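Local coordinates for protein alginate lyase (PDB 3NFV) that probably cleaves the polysaccharide alginate by beta-elimination, at residues 163-168 with 224-229; 245-250 with 286-291. All blocks are in the same frame, centred on the assembly; numbering follows the deposited sequence.

Contact 1 (163-168 with 224-229); sequences AGMIDI and LAYDVQ
Gln229 reaches from helix 221-236 to the turn 163-168 and grips the carbonyl oxygen of Met165, fastening an irregular linker to a buried helix of what is probably the alpha/alpha-toroid of this alginate lyase family. The bond from Gln229 NE2 to Met165 O is 2.9 Å long and nearly straight, with an N-H...O angle of 170°. The oxygen lies almost in the amide plane, whereas the donor stands above the carbonyl plane of Met165. The other amide atom, OE1, accepts a hydrogen bond from Tyr233 outside the two segments, and with both ends of the amide engaged its rotation is fixed. Selenomethionine Met165 runs past Gln229 in the opposite direction. Its chain, bent at chi2 (-70°) and chi3, brings CE to 3.5 Å from Gln229 OE1. Farther back on the same chain, Met165 CG meets the edge of the Tyr226 ring, 4.4 Å from CD2. Ile168 crosses Gln229 at about a right angle, its CG1 3.4 Å from Gln229 OE1, placing apolar carbon against the carbonyl end of the amide. A leucine in place of Gln229 would probably leave Met165 O without its side-chain donor and Tyr233 OH without its acceptor, freeing the turn to shift. One residue on from Met165, Ile166 has CG1 anti to its backbone N (chi1 -153°), which carries the end of the chain toward the helix, where CD1 presses on Ala225 CB at a tight 3.4 Å.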
ATOM      1  N   ALA A 163      10.350  10.523   2.051  1.00 15.77           N
ATOM      2  CA  ALA A 163      10.082   9.508   1.020  1.00 13.37           C
ATOM      3  C   ALA A 163      10.062   8.110   1.578  1.00 13.22           C
ATOM      4  O   ALA A 163       9.303   7.252   1.085  1.00 12.99           O
ATOM      5  CB  ALA A 163      11.094   9.613  -0.135  1.00 16.07           C
ATOM      6  N   GLY A 164      10.847   7.846   2.624  1.00 14.27           N
ATOM      7  CA  GLY A 164      10.826   6.492   3.219  1.00 14.75           C
ATOM      8  C   GLY A 164       9.481   6.019   3.781  1.00 17.01           C
ATOM      9  O   GLY A 164       9.276   4.812   4.025  1.00 17.78           O
HETATM   10  N   MSE A 165       8.578   6.961   4.051  1.00 15.02           N
HETATM   11  CA  MSE A 165       7.215   6.620   4.509  1.00 17.04           C
HETATM   12  C   MSE A 165       6.462   5.726   3.515  1.00 12.96           C
HETATM   13  O   MSE A 165       5.570   4.945   3.900  1.00 12.45           O
HETATM   14  CB  MSE A 165       6.355   7.897   4.695  1.00 16.47           C
HETATM   15  CG  MSE A 165       6.512   8.661   6.011  1.00 24.31           C
HETATM   16 SE   MSE A 165       5.771   7.668   7.492  0.75 30.85          SE
HETATM   17  CE  MSE A 165       4.204   6.813   6.715  1.00 27.00           C
ATOM     18  N   ILE A 166       6.784   5.833   2.224  1.00 15.19           N
ATOM     19  CA  ILE A 166       6.083   5.006   1.231  1.00 15.12           C
ATOM     20  C   ILE A 166       6.405   3.505   1.431  1.00 17.37           C
ATOM     21  O   ILE A 166       5.608   2.647   1.031  1.00 12.06           O
ATOM     22  CB  ILE A 166       6.342   5.484  -0.241  1.00 17.07           C
ATOM     23  CG1 ILE A 166       5.169   5.107  -1.150  1.00 17.04           C
ATOM     24  CG2 ILE A 166       7.640   4.915  -0.794  1.00 10.35           C
ATOM     25  CD1 ILE A 166       3.887   5.891  -0.843  1.00 17.01           C
ATOM     26  N   ASP A 167       7.555   3.211   2.070  1.00 14.96           N
ATOM     27  CA  ASP A 167       8.019   1.831   2.299  1.00 12.62           C
ATOM     28  C   ASP A 167       7.020   0.997   3.065  1.00 15.04           C
ATOM     29  O   ASP A 167       6.939  -0.179   2.841  1.00 13.21           O
ATOM     30  CB  ASP A 167       9.330   1.779   3.081  1.00 11.30           C
ATOM     31  CG  ASP A 167      10.539   2.332   2.299  1.00 12.90           C
ATOM     32  OD1 ASP A 167      10.353   2.969   1.226  1.00 14.14           O
ATOM     33  OD2 ASP A 167      11.687   2.110   2.782  1.00 11.17           O
ATOM     34  N   ILE A 168       6.243   1.604   3.966  1.00 13.89           N
ATOM     35  CA  ILE A 168       5.299   0.830   4.783  1.00 15.37           C
ATOM     36  C   ILE A 168       3.833   1.012   4.344  1.00 16.90           C
ATOM     37  O   ILE A 168       2.901   0.759   5.128  1.00 14.60           O
ATOM     38  CB  ILE A 168       5.483   1.199   6.300  1.00 14.71           C
ATOM     39  CG1 ILE A 168       5.226   2.681   6.566  1.00 13.60           C
ATOM     40  CG2 ILE A 168       6.896   0.786   6.780  1.00 16.20           C
ATOM     41  CD1 ILE A 168       4.767   3.020   8.005  1.00 13.44           C
ATOM     42  N   LEU A 224      -0.128  12.364  -0.892  1.00 14.36           N
ATOM     43  CA  LEU A 224      -1.447  11.735  -0.949  1.00 13.81           C
ATOM     44  C   LEU A 224      -1.423  10.407  -0.173  1.00 12.38           C
ATOM     45  O   LEU A 224      -2.280  10.164   0.659  1.00 14.01           O
ATOM     46  CB  LEU A 224      -1.850  11.507  -2.408  1.00 13.93           C
ATOM     47  CG  LEU A 224      -3.315  11.122  -2.682  1.00 13.57           C
ATOM     48  CD1 LEU A 224      -3.815  11.694  -4.006  1.00  7.84           C
ATOM     49  CD2 LEU A 224      -3.475   9.614  -2.667  1.00 16.65           C
ATOM     50  N   ALA A 225      -0.394   9.600  -0.418  1.00 13.82           N
ATOM     51  CA  ALA A 225      -0.164   8.336   0.303  1.00 12.75           C
ATOM     52  C   ALA A 225       0.030   8.545   1.804  1.00 11.62           C
ATOM     53  O   ALA A 225      -0.420   7.745   2.587  1.00 12.72           O
ATOM     54  CB  ALA A 225       1.029   7.559  -0.283  1.00  9.71           C
ATOM     55  N   TYR A 226       0.680   9.624   2.207  1.00 14.28           N
ATOM     56  CA  TYR A 226       0.862   9.924   3.627  1.00 14.27           C
ATOM     57  C   TYR A 226      -0.453  10.039   4.355  1.00 15.64           C
ATOM     58  O   TYR A 226      -0.624   9.492   5.440  1.00 15.03           O
ATOM     59  CB  TYR A 226       1.654  11.208   3.795  1.00 17.22           C
ATOM     60  CG  TYR A 226       1.851  11.615   5.223  1.00 16.37           C
ATOM     61  CD1 TYR A 226       0.896  12.359   5.876  1.00 18.46           C
ATOM     62  CD2 TYR A 226       2.972  11.198   5.935  1.00 19.46           C
ATOM     63  CE1 TYR A 226       1.050  12.713   7.173  1.00 18.89           C
ATOM     64  CE2 TYR A 226       3.141  11.548   7.219  1.00 18.68           C
ATOM     65  CZ  TYR A 226       2.195  12.315   7.846  1.00 22.22           C
ATOM     66  OH  TYR A 226       2.368  12.670   9.134  1.00 25.27           O
ATOM     67  N   ASP A 227      -1.392  10.740   3.740  1.00 13.46           N
ATOM     68  CA  ASP A 227      -2.677  10.970   4.386  1.00 14.58           C
ATOM     69  C   ASP A 227      -3.436   9.665   4.512  1.00 12.69           C
ATOM     70  O   ASP A 227      -4.154   9.464   5.523  1.00 13.38           O
ATOM     71  CB  ASP A 227      -3.541  11.969   3.600  1.00 12.46           C
ATOM     72  CG  ASP A 227      -3.136  13.424   3.808  1.00 16.58           C
ATOM     73  OD1 ASP A 227      -2.179  13.698   4.566  1.00 18.26           O
ATOM     74  OD2 ASP A 227      -3.819  14.309   3.197  1.00 15.23           O
ATOM     75  N   VAL A 228      -3.366   8.816   3.476  1.00 12.36           N
ATOM     76  CA  VAL A 228      -4.068   7.504   3.520  1.00 12.31           C
ATOM     77  C   VAL A 228      -3.538   6.634   4.702  1.00 12.51           C
ATOM     78  O   VAL A 228      -4.284   6.007   5.459  1.00 13.50           O
ATOM     79  CB  VAL A 228      -3.952   6.690   2.177  1.00 11.19           C
ATOM     80  CG1 VAL A 228      -4.679   5.296   2.304  1.00 10.86           C
ATOM     81  CG2 VAL A 228      -4.491   7.509   0.974  1.00 14.97           C
ATOM     82  N   GLN A 229      -2.236   6.643   4.855  1.00 13.16           N
ATOM     83  CA  GLN A 229      -1.572   5.906   5.927  1.00 13.93           C
ATOM     84  C   GLN A 229      -1.940   6.494   7.297  1.00 13.77           C
ATOM     85  O   GLN A 229      -2.367   5.771   8.185  1.00 14.23           O
ATOM     86  CB  GLN A 229      -0.064   5.946   5.706  1.00 13.12           C
ATOM     87  CG  GLN A 229       0.450   5.209   4.501  1.00 11.81           C
ATOM     88  CD  GLN A 229       1.948   4.912   4.615  1.00 15.00           C
ATOM     89  OE1 GLN A 229       2.392   4.123   5.460  1.00 14.87           O
ATOM     90  NE2 GLN A 229       2.731   5.590   3.811  1.00 18.04           N
TER

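Contact 2 (245-250 with 286-291); sequences KTIQEF and LDMCSI. With EDO (1,2-ethanediol), chain M.
Helices 240-258 and 274-294 pack here through a buried Met-aromatic contact, the selenium of selenomethionine Met288 standing above the Phe250 ring. Their local axes come within 11.2 Å and run at 129° to each other, in broadly opposed directions. Met288 CG lies over the ring centre, 3.7 Å from the Phe250 centroid, in a CH-pi contact, while SE stands farther off the ring at 4.9 Å from the centroid. The chi1 of -178° turns the Phe250 ring away from its own backbone N, toward helix 274-294 and past the oncoming Met288 chain. That chain bends at chi2 and chi3, so its CE turns back to Phe250 CD1 at 3.6 Å. Ile247, one turn earlier on the helix, has CG1 4.0 Å from Met288 SE, and its CD1 makes a looser contact with Ile291 CG2. Thr246 CG2 borders the methyl end of Met288. Away from this seam, Asp287 OD2 accepts hydrogen bonds from Tyr169 and from O2 of a 1,2-ethanediol, probably a crystallisation additive, while OD1 pairs with Arg349. A selenomethionine chain laid over an aromatic face gives Met-aromatic packing of neighbouring helices, consistent with the alpha/alpha-toroid of the six-hairpin enzymes.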
ATOM      1  N   LYS A 245     -10.587  14.192  10.559  1.00 20.71           N
ATOM      2  CA  LYS A 245      -9.989  15.424  10.133  1.00 20.04           C
ATOM      3  C   LYS A 245      -9.148  15.253   8.863  1.00 22.23           C
ATOM      4  O   LYS A 245      -9.173  16.103   7.972  1.00 17.64           O
ATOM      5  CB  LYS A 245      -9.140  15.992  11.266  1.00 21.56           C
ATOM      6  CG  LYS A 245      -8.254  17.204  10.887  1.00 22.56           C
ATOM      7  CD  LYS A 245      -7.369  17.655  12.067  1.00 32.91           C
ATOM      8  CE  LYS A 245      -6.107  18.385  11.611  1.00 34.56           C
ATOM      9  NZ  LYS A 245      -6.351  19.852  11.382  1.00 43.07           N
ATOM     10  N   THR A 246      -8.369  14.174   8.803  1.00 19.43           N
ATOM     11  CA  THR A 246      -7.494  13.948   7.643  1.00 19.75           C
ATOM     12  C   THR A 246      -8.354  13.698   6.377  1.00 17.40           C
ATOM     13  O   THR A 246      -8.026  14.169   5.270  1.00 16.63           O
ATOM     14  CB  THR A 246      -6.550  12.757   7.914  1.00 20.44           C
ATOM     15  OG1 THR A 246      -5.825  13.003   9.127  1.00 16.85           O
ATOM     16  CG2 THR A 246      -5.576  12.530   6.755  1.00 14.71           C
ATOM     17  N   ILE A 247      -9.449  12.956   6.559  1.00 18.29           N
ATOM     18  CA  ILE A 247     -10.423  12.692   5.479  1.00 16.74           C
ATOM     19  C   ILE A 247     -11.063  13.977   4.967  1.00 17.16           C
ATOM     20  O   ILE A 247     -11.162  14.234   3.726  1.00 16.87           O
ATOM     21  CB  ILE A 247     -11.500  11.677   5.949  1.00 18.35           C
ATOM     22  CG1 ILE A 247     -10.860  10.288   6.058  1.00 17.56           C
ATOM     23  CG2 ILE A 247     -12.711  11.659   4.972  1.00 18.67           C
ATOM     24  CD1 ILE A 247     -11.693   9.261   6.787  1.00 15.58           C
ATOM     25  N   GLN A 248     -11.458  14.820   5.899  1.00 16.57           N
ATOM     26  CA  GLN A 248     -12.186  16.049   5.539  1.00 19.45           C
ATOM     27  C   GLN A 248     -11.290  17.032   4.783  1.00 20.35           C
ATOM     28  O   GLN A 248     -11.759  17.719   3.882  1.00 19.28           O
ATOM     29  CB  GLN A 248     -12.830  16.667   6.790  1.00 19.81           C
ATOM     30  CG  GLN A 248     -14.077  15.879   7.140  1.00 29.11           C
ATOM     31  CD  GLN A 248     -14.733  16.225   8.449  1.00 41.39           C
ATOM     32  OE1 GLN A 248     -14.209  16.997   9.271  1.00 39.99           O
ATOM     33  NE2 GLN A 248     -15.913  15.633   8.659  1.00 45.44           N
ATOM     34  N   GLU A 249     -10.006  17.063   5.143  1.00 18.86           N
ATOM     35  CA  GLU A 249      -9.025  17.920   4.501  1.00 19.19           C
ATOM     36  C   GLU A 249      -8.457  17.351   3.199  1.00 16.15           C
ATOM     37  O   GLU A 249      -7.818  18.074   2.456  1.00 17.78           O
ATOM     38  CB  GLU A 249      -7.884  18.220   5.473  1.00 21.79           C
ATOM     39  CG  GLU A 249      -8.316  19.199   6.550  1.00 26.14           C
ATOM     40  CD  GLU A 249      -7.325  19.355   7.678  1.00 31.08           C
ATOM     41  OE1 GLU A 249      -6.150  18.939   7.561  1.00 27.14           O
ATOM     42  OE2 GLU A 249      -7.741  19.923   8.696  1.00 35.11           O
ATOM     43  N   PHE A 250      -8.701  16.062   2.921  1.00 16.21           N
ATOM     44  CA  PHE A 250      -8.040  15.365   1.792  1.00 13.24           C
ATOM     45  C   PHE A 250      -8.385  15.893   0.379  1.00 14.07           C
ATOM     46  O   PHE A 250      -7.480  15.995  -0.463  1.00 14.28           O
ATOM     47  CB  PHE A 250      -8.298  13.862   1.948  1.00 15.46           C
ATOM     48  CG  PHE A 250      -7.659  12.974   0.919  1.00 15.57           C
ATOM     49  CD1 PHE A 250      -6.377  12.475   1.115  1.00 14.80           C
ATOM     50  CD2 PHE A 250      -8.401  12.521  -0.189  1.00 16.80           C
ATOM     51  CE1 PHE A 250      -5.825  11.589   0.195  1.00  8.21           C
ATOM     52  CE2 PHE A 250      -7.847  11.637  -1.124  1.00 14.56           C
ATOM     53  CZ  PHE A 250      -6.567  11.158  -0.921  1.00 12.26           C
ATOM     54  N   LEU A 286      -8.380   5.623  -4.412  1.00 14.91           N
ATOM     55  CA  LEU A 286      -9.451   4.662  -4.206  1.00 15.70           C
ATOM     56  C   LEU A 286      -9.339   3.969  -2.838  1.00 18.79           C
ATOM     57  O   LEU A 286     -10.348   3.704  -2.202  1.00 17.71           O
ATOM     58  CB  LEU A 286      -9.472   3.650  -5.371  1.00 16.55           C
ATOM     59  CG  LEU A 286      -9.899   4.239  -6.725  1.00 18.51           C
ATOM     60  CD1 LEU A 286      -9.603   3.252  -7.880  1.00 15.35           C
ATOM     61  CD2 LEU A 286     -11.388   4.618  -6.685  1.00 19.27           C
ATOM     62  N   ASP A 287      -8.122   3.699  -2.365  1.00 18.79           N
ATOM     63  CA  ASP A 287      -7.950   3.293  -0.965  1.00 18.23           C
ATOM     64  C   ASP A 287      -8.555   4.301   0.012  1.00 17.82           C
ATOM     65  O   ASP A 287      -9.228   3.902   0.962  1.00 15.53           O
ATOM     66  CB  ASP A 287      -6.467   3.120  -0.591  1.00 18.44           C
ATOM     67  CG  ASP A 287      -5.811   1.904  -1.214  1.00 17.79           C
ATOM     68  OD1 ASP A 287      -6.495   0.967  -1.703  1.00 13.60           O
ATOM     69  OD2 ASP A 287      -4.547   1.889  -1.213  1.00 18.89           O
HETATM   70  N   MSE A 288      -8.262   5.598  -0.159  1.00 14.70           N
HETATM   71  CA  MSE A 288      -8.886   6.611   0.682  1.00 14.42           C
HETATM   72  C   MSE A 288     -10.411   6.651   0.574  1.00 13.55           C
HETATM   73  O   MSE A 288     -11.097   6.904   1.576  1.00 13.48           O
HETATM   74  CB  MSE A 288      -8.322   8.033   0.414  1.00 10.66           C
HETATM   75  CG  MSE A 288      -8.877   9.080   1.325  1.00 17.41           C
HETATM   76 SE   MSE A 288      -8.479   8.679   3.219  0.75 16.52          SE
HETATM   77  CE  MSE A 288      -7.404  10.173   3.653  1.00 13.28           C
ATOM     78  N   CYS A 289     -10.933   6.490  -0.641  1.00 16.12           N
ATOM     79  CA  CYS A 289     -12.405   6.439  -0.850  1.00 18.24           C
ATOM     80  C   CYS A 289     -13.025   5.331  -0.021  1.00 17.34           C
ATOM     81  O   CYS A 289     -14.125   5.491   0.590  1.00 14.87           O
ATOM     82  CB  CYS A 289     -12.750   6.185  -2.317  1.00 17.08           C
ATOM     83  SG  CYS A 289     -12.308   7.586  -3.452  1.00 15.90           S
ATOM     84  N   SER A 290     -12.330   4.200  -0.002  1.00 19.80           N
ATOM     85  CA  SER A 290     -12.812   3.014   0.727  1.00 20.04           C
ATOM     86  C   SER A 290     -12.785   3.239   2.222  1.00 16.95           C
ATOM     87  O   SER A 290     -13.740   2.924   2.868  1.00 17.26           O
ATOM     88  CB  SER A 290     -11.975   1.774   0.407  1.00 22.04           C
ATOM     89  OG  SER A 290     -12.280   1.304  -0.874  1.00 26.09           O
ATOM     90  N   ILE A 291     -11.682   3.760   2.774  1.00 14.25           N
ATOM     91  CA  ILE A 291     -11.596   4.037   4.214  1.00 15.89           C
ATOM     92  C   ILE A 291     -12.702   5.032   4.585  1.00 18.08           C
ATOM     93  O   ILE A 291     -13.455   4.855   5.571  1.00 20.09           O
ATOM     94  CB  ILE A 291     -10.218   4.625   4.619  1.00 13.21           C
ATOM     95  CG1 ILE A 291      -9.090   3.615   4.340  1.00 16.18           C
ATOM     96  CG2 ILE A 291     -10.227   5.104   6.110  1.00 14.46           C
ATOM     97  CD1 ILE A 291      -7.715   4.215   4.325  1.00 15.60           C
TER
HETATM   98  C1  EDO M 412      -3.546   0.238  -5.564  1.00 28.44           C
HETATM   99  O1  EDO M 412      -2.388   0.889  -6.174  1.00 37.96           O
HETATM  100  C2  EDO M 412      -3.769   0.767  -4.122  1.00 28.22           C
HETATM  101  O2  EDO M 412      -3.302  -0.065  -3.041  1.00 32.06           O

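In the fold
Contact 1 and contact 2 lie 14 Å apart, centre to centre, in series along the chain: both segments of the first precede those of the second. Helix 221-236 supplies 224-229 to contact 1 and is followed directly by helix 240-258, which carries 245-250; helix 274-294 then provides 286-291. The contacts touch each other: Leu224 and Asp227 of helix 221-236 pack on Phe250, and Val228 meets Ile291. Tyr169, just beyond 163-168, touches Gln229 and bridges to the second contact. Helix 221-236 thus lies between the linker 163-168 and the other two helices, making both contacts parts of one continuous core within the alginate lyase family region.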